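Local coordinates for similar to sp|P32453 Saccharomyces cerevisiae YNL315c ATP11 (Candida glabrata CBS 138, PDB 2P4F), which probably acts as a mitochondrial chaperone of the ATP11 family that binds unfolded protein, consistent with a role in assembly of the F1-ATPase, at residues W186-A189 / T193-C196; P213-Q218 / Q245-L250. All blocks are in the same frame, centred on the assembly; numbering follows the deposited sequence.

Contact 1: residues W186-A189 / T193-C196; sequences WQFA and TVHC
Trp186 and Cys196 pair across an antiparallel beta hairpin, at the end of the contact away from the turn that joins strand 179-190 to strand 193-200. They form a non-hydrogen-bonded pair, and their side chains lie on the same face of the sheet as Phe188 and Val194. This is the tightly packed side. Cys196 CB sits over the six-membered ring of Trp186, 4.0 Å from its centroid, in a CH-pi contact. Cys196 SG covers the same ring at 4.2 Å from the centroid, 15° off the normal, a sulfur-aromatic contact. The sulfur is anti to its own backbone N (chi1 -178°), which carries it across the ring. Val194 CG1 touches both aromatic side chains. It meets Trp186 CE3 at 3.6 Å, at the ring edge, and Phe188 CE1 at 3.7 Å. Helix 140-153 covers this face, with Ala151 touching both Trp186 and Phe188.

Two nearly straight backbone bonds join Gln187 and His195, N to O in each direction. The return bond, from His195 N to Gln187 O, is 2.7 Å long. Ala189 N gives a more bent bond to Thr193 O beside the turn, with 135° at the hydrogen.

The other face is looser. Gln187 and His195 are partly exposed there, and their side chains come no closer than 4.2 Å, CB to CB. The His195 ring leans toward the turn, and its NE2 is hydrogen-bonded to Gln218 of the next strand. That bond helps to fix the ring. Ala189 CB lies over one face of the imidazole, offset toward the rim, 4.1 Å from the ring centroid.

Contact 2: residues P213-Q218 / Q245-L250; sequences PHTTIQ and QDAQLL
Thr215 and Ala247 make the closest approach between the start of strand 215-220 and helix 244-257. The contact is van der Waals packing, with no hydrogen bond between the two segments. Thr215 OG1 lies 3.9 Å from Ala247 CB. The two CA atoms are 7.0 Å apart here, a short spacing consistent with the small alanine side chain. Next to this pair, Leu250 CD1 meets His214 CE1 at 4.2 Å, approaching the ring obliquely. Ala247 and Leu250 are three residues apart, so both side chains project from the same side of the helix. All four residues are buried.

Helix 244-257 packs against a curved antiparallel sheet, consistent with the half barrel described for this domain. Ala247 also touches Val236 of strand 229-236, and Leu250 touches Leu159 of strand 156-162. His214 and Thr215 both face Ile198 of the neighbouring strand, which makes a classic beta bulge. Both side chains therefore point toward the helix, although they are consecutive in the chain.

Polar bonds fix the strand side. His214 ND1 and Thr215 OG1 are hydrogen-bonded at 2.9 Å, with the hydroxyl in the plane of the imidazole at its edge. Thr215 OG1 is anti to the carbonyl carbon of its own residue (chi1 -63°), a rotation that brings the oxygen to the histidine and turns it toward Ala247. His214 NE2 is hydrogen-bonded to Gln182 OE1, which holds the ring through its second nitrogen.

Contact 1 and contact 2 share one sheet. Strands 193-200 and 215-220 are neighbours in it, and Cys196 N is hydrogen-bonded to Ile217 O across them. Gln218, in the range 213-218, is where side chains of the two contacts meet. Contact 1 joins two strands within the sheet and buries 407 Å², whereas contact 2 sets a helix against the sheet and buries 106 Å². Contact 1 is partly buried, with one face packed and the other more accessible. The four touching residues of contact 2 are all buried. Backbone bonds and aromatic packing hold contact 1. Contact 2 relies on sparse van der Waals touches, and the polar bonds of its touching residues lie on the strand side.

Contact 1: residues W186-A189 / T193-C196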
ATOM      1  N   TRP A 186      -2.376   7.275  -2.003  1.00 14.78           N
ATOM      2  CA  TRP A 186      -2.331   6.451  -3.204  1.00 15.38           C
ATOM      3  C   TRP A 186      -2.096   7.342  -4.416  1.00 16.06           C
ATOM      4  O   TRP A 186      -2.768   8.383  -4.554  1.00 21.18           O
ATOM      5  CB  TRP A 186      -3.636   5.704  -3.370  1.00 16.88           C
ATOM      6  CG  TRP A 186      -3.858   4.627  -2.358  1.00 17.66           C
ATOM      7  CD1 TRP A 186      -4.498   4.722  -1.141  1.00 18.53           C
ATOM      8  CD2 TRP A 186      -3.443   3.265  -2.479  1.00 17.17           C
ATOM      9  NE1 TRP A 186      -4.504   3.499  -0.482  1.00 18.84           N
ATOM     10  CE2 TRP A 186      -3.859   2.592  -1.307  1.00 17.88           C
ATOM     11  CE3 TRP A 186      -2.748   2.558  -3.492  1.00 17.95           C
ATOM     12  CZ2 TRP A 186      -3.612   1.238  -1.102  1.00 19.99           C
ATOM     13  CZ3 TRP A 186      -2.519   1.214  -3.266  1.00 20.31           C
ATOM     14  CH2 TRP A 186      -2.938   0.556  -2.098  1.00 20.47           C
ATOM     15  N   GLN A 187      -1.158   6.960  -5.234  1.00 16.56           N
ATOM     16  CA  GLN A 187      -0.813   7.706  -6.439  1.00 18.92           C
ATOM     17  C   GLN A 187      -0.902   6.767  -7.639  1.00 20.04           C
ATOM     18  O   GLN A 187      -0.326   5.642  -7.630  1.00 22.84           O
ATOM     19  CB  GLN A 187       0.594   8.307  -6.320  1.00 25.38           C
ATOM     20  CG  GLN A 187       0.578   9.358  -5.227  1.00 33.12           C
ATOM     21  CD  GLN A 187       1.584  10.441  -5.501  1.00 38.66           C
ATOM     22  OE1 GLN A 187       2.694  10.135  -5.965  1.00 49.73           O
ATOM     23  NE2 GLN A 187       1.146  11.654  -5.207  1.00 57.64           N
ATOM     24  N   PHE A 188      -1.613   7.194  -8.660  1.00 18.32           N
ATOM     25  CA  PHE A 188      -1.857   6.358  -9.846  1.00 19.14           C
ATOM     26  C   PHE A 188      -0.847   6.811 -10.878  1.00 21.93           C
ATOM     27  O   PHE A 188      -1.035   7.835 -11.522  1.00 31.89           O
ATOM     28  CB  PHE A 188      -3.342   6.499 -10.249  1.00 20.12           C
ATOM     29  CG  PHE A 188      -4.154   6.013  -9.044  1.00 20.43           C
ATOM     30  CD1 PHE A 188      -4.399   4.664  -8.856  1.00 22.99           C
ATOM     31  CD2 PHE A 188      -4.614   6.895  -8.090  1.00 22.52           C
ATOM     32  CE1 PHE A 188      -5.071   4.170  -7.743  1.00 25.84           C
ATOM     33  CE2 PHE A 188      -5.281   6.440  -6.963  1.00 23.74           C
ATOM     34  CZ  PHE A 188      -5.482   5.084  -6.790  1.00 24.48           C
ATOM     35  N   ALA A 189       0.252   6.089 -11.005  1.00 21.40           N
ATOM     36  CA  ALA A 189       1.366   6.524 -11.825  1.00 23.06           C
ATOM     37  C   ALA A 189       1.040   6.223 -13.274  1.00 23.62           C
ATOM     38  O   ALA A 189       1.294   7.009 -14.199  1.00 28.20           O
ATOM     39  CB  ALA A 189       2.620   5.764 -11.385  1.00 25.24           C
ATOM     40  N   THR A 193       0.495   0.689 -12.927  1.00 17.84           N
ATOM     41  CA  THR A 193       1.416   0.936 -11.815  1.00 18.67           C
ATOM     42  C   THR A 193       0.789   1.868 -10.800  1.00 18.13           C
ATOM     43  O   THR A 193       0.485   3.028 -11.128  1.00 20.72           O
ATOM     44  CB  THR A 193       2.718   1.581 -12.334  1.00 19.73           C
ATOM     45  OG1 THR A 193       3.164   0.919 -13.537  1.00 21.18           O
ATOM     46  CG2 THR A 193       3.878   1.466 -11.324  1.00 23.83           C
ATOM     47  N   VAL A 194       0.611   1.374  -9.581  1.00 16.93           N
ATOM     48  CA  VAL A 194      -0.091   2.118  -8.514  1.00 16.72           C
ATOM     49  C   VAL A 194       0.841   2.224  -7.347  1.00 15.77           C
ATOM     50  O   VAL A 194       1.499   1.217  -7.004  1.00 17.88           O
ATOM     51  CB  VAL A 194      -1.377   1.364  -8.124  1.00 17.81           C
ATOM     52  CG1 VAL A 194      -2.065   2.081  -6.943  1.00 22.38           C
ATOM     53  CG2 VAL A 194      -2.324   1.261  -9.327  1.00 21.29           C
ATOM     54  N   HIS A 195       0.981   3.410  -6.751  1.00 15.70           N
ATOM     55  CA  HIS A 195       1.902   3.575  -5.636  1.00 16.72           C
ATOM     56  C   HIS A 195       1.135   3.873  -4.345  1.00 15.59           C
ATOM     57  O   HIS A 195       0.092   4.542  -4.407  1.00 16.89           O
ATOM     58  CB  HIS A 195       2.842   4.762  -5.894  1.00 19.65           C
ATOM     59  CG  HIS A 195       3.744   4.551  -7.079  1.00 20.04           C
ATOM     60  ND1 HIS A 195       4.505   5.598  -7.561  1.00 26.21           N
ATOM     61  CD2 HIS A 195       4.063   3.444  -7.803  1.00 20.58           C
ATOM     62  CE1 HIS A 195       5.238   5.102  -8.570  1.00 27.31           C
ATOM     63  NE2 HIS A 195       5.000   3.802  -8.761  1.00 22.34           N
ATOM     64  N   CYS A 196       1.670   3.436  -3.226  1.00 16.92           N
ATOM     65  CA  CYS A 196       1.136   3.824  -1.918  1.00 16.40           C
ATOM     66  C   CYS A 196       2.291   4.448  -1.157  1.00 15.84           C
ATOM     67  O   CYS A 196       3.347   3.758  -1.007  1.00 17.78           O
ATOM     68  CB  CYS A 196       0.551   2.575  -1.217  1.00 18.94           C
ATOM     69  SG  CYS A 196      -0.157   3.067   0.395  1.00 23.40           S
TER

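Contact 2: residues P213-Q218 / Q245-L250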
ATOM      1  N   PRO A 213       8.493  10.328   1.767  1.00 17.37           N
ATOM      2  CA  PRO A 213       7.840   9.221   2.456  1.00 17.94           C
ATOM      3  C   PRO A 213       8.879   8.287   3.047  1.00 17.14           C
ATOM      4  O   PRO A 213       9.891   7.989   2.425  1.00 21.49           O
ATOM      5  CB  PRO A 213       7.076   8.455   1.370  1.00 20.26           C
ATOM      6  CG  PRO A 213       7.115   9.325   0.179  1.00 28.73           C
ATOM      7  CD  PRO A 213       8.180  10.388   0.326  1.00 21.53           C
ATOM      8  N   HIS A 214       8.633   7.767   4.246  1.00 17.43           N
ATOM      9  CA  HIS A 214       9.565   6.736   4.738  1.00 17.98           C
ATOM     10  C   HIS A 214       9.310   5.395   4.070  1.00 18.04           C
ATOM     11  O   HIS A 214      10.208   4.544   4.065  1.00 21.36           O
ATOM     12  CB  HIS A 214       9.435   6.596   6.244  1.00 19.91           C
ATOM     13  CG  HIS A 214       8.040   6.407   6.767  1.00 20.42           C
ATOM     14  ND1 HIS A 214       7.340   5.236   6.580  1.00 21.19           N
ATOM     15  CD2 HIS A 214       7.265   7.271   7.512  1.00 21.18           C
ATOM     16  CE1 HIS A 214       6.149   5.372   7.181  1.00 22.54           C
ATOM     17  NE2 HIS A 214       6.089   6.599   7.746  1.00 22.06           N
ATOM     18  N   THR A 215       8.113   5.173   3.535  1.00 17.61           N
ATOM     19  CA  THR A 215       7.761   3.880   2.906  1.00 18.86           C
ATOM     20  C   THR A 215       7.112   4.155   1.548  1.00 17.57           C
ATOM     21  O   THR A 215       6.125   4.948   1.518  1.00 17.97           O
ATOM     22  CB  THR A 215       6.805   3.093   3.805  1.00 24.28           C
ATOM     23  OG1 THR A 215       7.483   2.798   5.041  1.00 23.43           O
ATOM     24  CG2 THR A 215       6.455   1.727   3.184  1.00 24.14           C
ATOM     25  N   THR A 216       7.602   3.563   0.484  1.00 17.32           N
ATOM     26  CA  THR A 216       6.946   3.699  -0.832  1.00 17.89           C
ATOM     27  C   THR A 216       6.669   2.299  -1.311  1.00 17.46           C
ATOM     28  O   THR A 216       7.588   1.432  -1.295  1.00 20.82           O
ATOM     29  CB  THR A 216       7.874   4.415  -1.821  1.00 22.24           C
ATOM     30  OG1 THR A 216       7.981   5.802  -1.366  1.00 28.43           O
ATOM     31  CG2 THR A 216       7.343   4.502  -3.237  1.00 29.30           C
ATOM     32  N   ILE A 217       5.475   2.011  -1.754  1.00 17.01           N
ATOM     33  CA  ILE A 217       5.077   0.693  -2.224  1.00 16.68           C
ATOM     34  C   ILE A 217       4.599   0.842  -3.661  1.00 16.72           C
ATOM     35  O   ILE A 217       3.822   1.737  -3.960  1.00 19.28           O
ATOM     36  CB  ILE A 217       3.978   0.097  -1.329  1.00 20.03           C
ATOM     37  CG1 ILE A 217       4.418   0.098   0.170  1.00 24.46           C
ATOM     38  CG2 ILE A 217       3.612  -1.267  -1.831  1.00 20.45           C
ATOM     39  CD1 ILE A 217       3.340  -0.124   1.145  1.00 29.11           C
ATOM     40  N   GLN A 218       5.071  -0.092  -4.534  1.00 15.82           N
ATOM     41  CA  GLN A 218       4.570  -0.153  -5.886  1.00 16.08           C
ATOM     42  C   GLN A 218       3.747  -1.443  -6.038  1.00 14.26           C
ATOM     43  O   GLN A 218       4.203  -2.504  -5.550  1.00 17.33           O
ATOM     44  CB  GLN A 218       5.674  -0.211  -6.954  1.00 17.35           C
ATOM     45  CG  GLN A 218       6.617   1.013  -6.971  1.00 19.02           C
ATOM     46  CD  GLN A 218       7.420   0.935  -8.272  1.00 19.32           C
ATOM     47  OE1 GLN A 218       8.315   0.040  -8.327  1.00 22.12           O
ATOM     48  NE2 GLN A 218       7.111   1.767  -9.275  1.00 20.28           N
ATOM     49  N   GLN A 245       9.117  -4.011  10.262  1.00 36.83           N
ATOM     50  CA  GLN A 245       7.927  -4.507  10.935  1.00 37.62           C
ATOM     51  C   GLN A 245       6.864  -3.417  11.074  1.00 33.53           C
ATOM     52  O   GLN A 245       5.680  -3.740  10.893  1.00 33.39           O
ATOM     53  CB  GLN A 245       8.312  -5.076  12.307  1.00 42.41           C
ATOM     54  CG  GLN A 245       9.524  -5.989  12.170  1.00 51.38           C
ATOM     55  CD  GLN A 245      10.850  -5.275  12.353  1.00 56.36           C
ATOM     56  OE1 GLN A 245      11.575  -5.018  11.399  1.00 54.13           O
ATOM     57  NE2 GLN A 245      11.196  -4.925  13.598  1.00 72.82           N
ATOM     58  N   ASP A 246       7.289  -2.190  11.377  1.00 31.25           N
ATOM     59  CA  ASP A 246       6.284  -1.130  11.506  1.00 29.93           C
ATOM     60  C   ASP A 246       5.617  -0.949  10.149  1.00 26.38           C
ATOM     61  O   ASP A 246       4.396  -0.752  10.059  1.00 27.50           O
ATOM     62  CB  ASP A 246       6.860   0.195  11.946  1.00 34.05           C
ATOM     63  CG  ASP A 246       7.493   0.271  13.316  1.00 37.31           C
ATOM     64  OD1 ASP A 246       7.038  -0.411  14.272  1.00 52.18           O
ATOM     65  OD2 ASP A 246       8.493   1.050  13.446  1.00 37.76           O
ATOM     66  N   ALA A 247       6.433  -0.981   9.101  1.00 27.98           N
ATOM     67  CA  ALA A 247       5.849  -0.755   7.758  1.00 25.25           C
ATOM     68  C   ALA A 247       4.876  -1.856   7.360  1.00 25.56           C
ATOM     69  O   ALA A 247       3.823  -1.660   6.745  1.00 25.78           O
ATOM     70  CB  ALA A 247       7.032  -0.631   6.784  1.00 25.35           C
ATOM     71  N   GLN A 248       5.213  -3.112   7.693  1.00 26.97           N
ATOM     72  CA  GLN A 248       4.318  -4.240   7.468  1.00 27.68           C
ATOM     73  C   GLN A 248       2.974  -4.078   8.166  1.00 27.93           C
ATOM     74  O   GLN A 248       1.913  -4.400   7.587  1.00 28.18           O
ATOM     75  CB  GLN A 248       4.977  -5.554   7.945  1.00 33.48           C
ATOM     76  CG  GLN A 248       6.254  -5.898   7.204  1.00 44.19           C
ATOM     77  CD  GLN A 248       7.075  -7.000   7.851  1.00 50.74           C
ATOM     78  OE1 GLN A 248       7.100  -7.229   9.070  1.00 66.17           O
ATOM     79  NE2 GLN A 248       7.811  -7.762   7.044  1.00 66.81           N
ATOM     80  N   LEU A 249       3.042  -3.593   9.404  1.00 27.59           N
ATOM     81  CA  LEU A 249       1.772  -3.447  10.159  1.00 27.89           C
ATOM     82  C   LEU A 249       0.961  -2.284   9.593  1.00 24.38           C
ATOM     83  O   LEU A 249      -0.277  -2.339   9.503  1.00 28.76           O
ATOM     84  CB  LEU A 249       2.076  -3.351  11.640  1.00 34.63           C
ATOM     85  CG  LEU A 249       2.083  -4.588  12.561  1.00 47.30           C
ATOM     86  CD1 LEU A 249       1.972  -5.936  11.835  1.00 54.89           C
ATOM     87  CD2 LEU A 249       3.320  -4.610  13.457  1.00 53.00           C
ATOM     88  N   LEU A 250       1.613  -1.213   9.148  1.00 24.29           N
ATOM     89  CA  LEU A 250       0.879  -0.126   8.482  1.00 22.79           C
ATOM     90  C   LEU A 250       0.241  -0.627   7.197  1.00 20.80           C
ATOM     91  O   LEU A 250      -0.903  -0.305   6.895  1.00 22.09           O
ATOM     92  CB  LEU A 250       1.803   1.053   8.144  1.00 24.61           C
ATOM     93  CG  LEU A 250       2.200   1.887   9.364  1.00 27.00           C
ATOM     94  CD1 LEU A 250       3.416   2.782   9.075  1.00 26.69           C
ATOM     95  CD2 LEU A 250       1.033   2.732   9.869  1.00 31.81           C
TER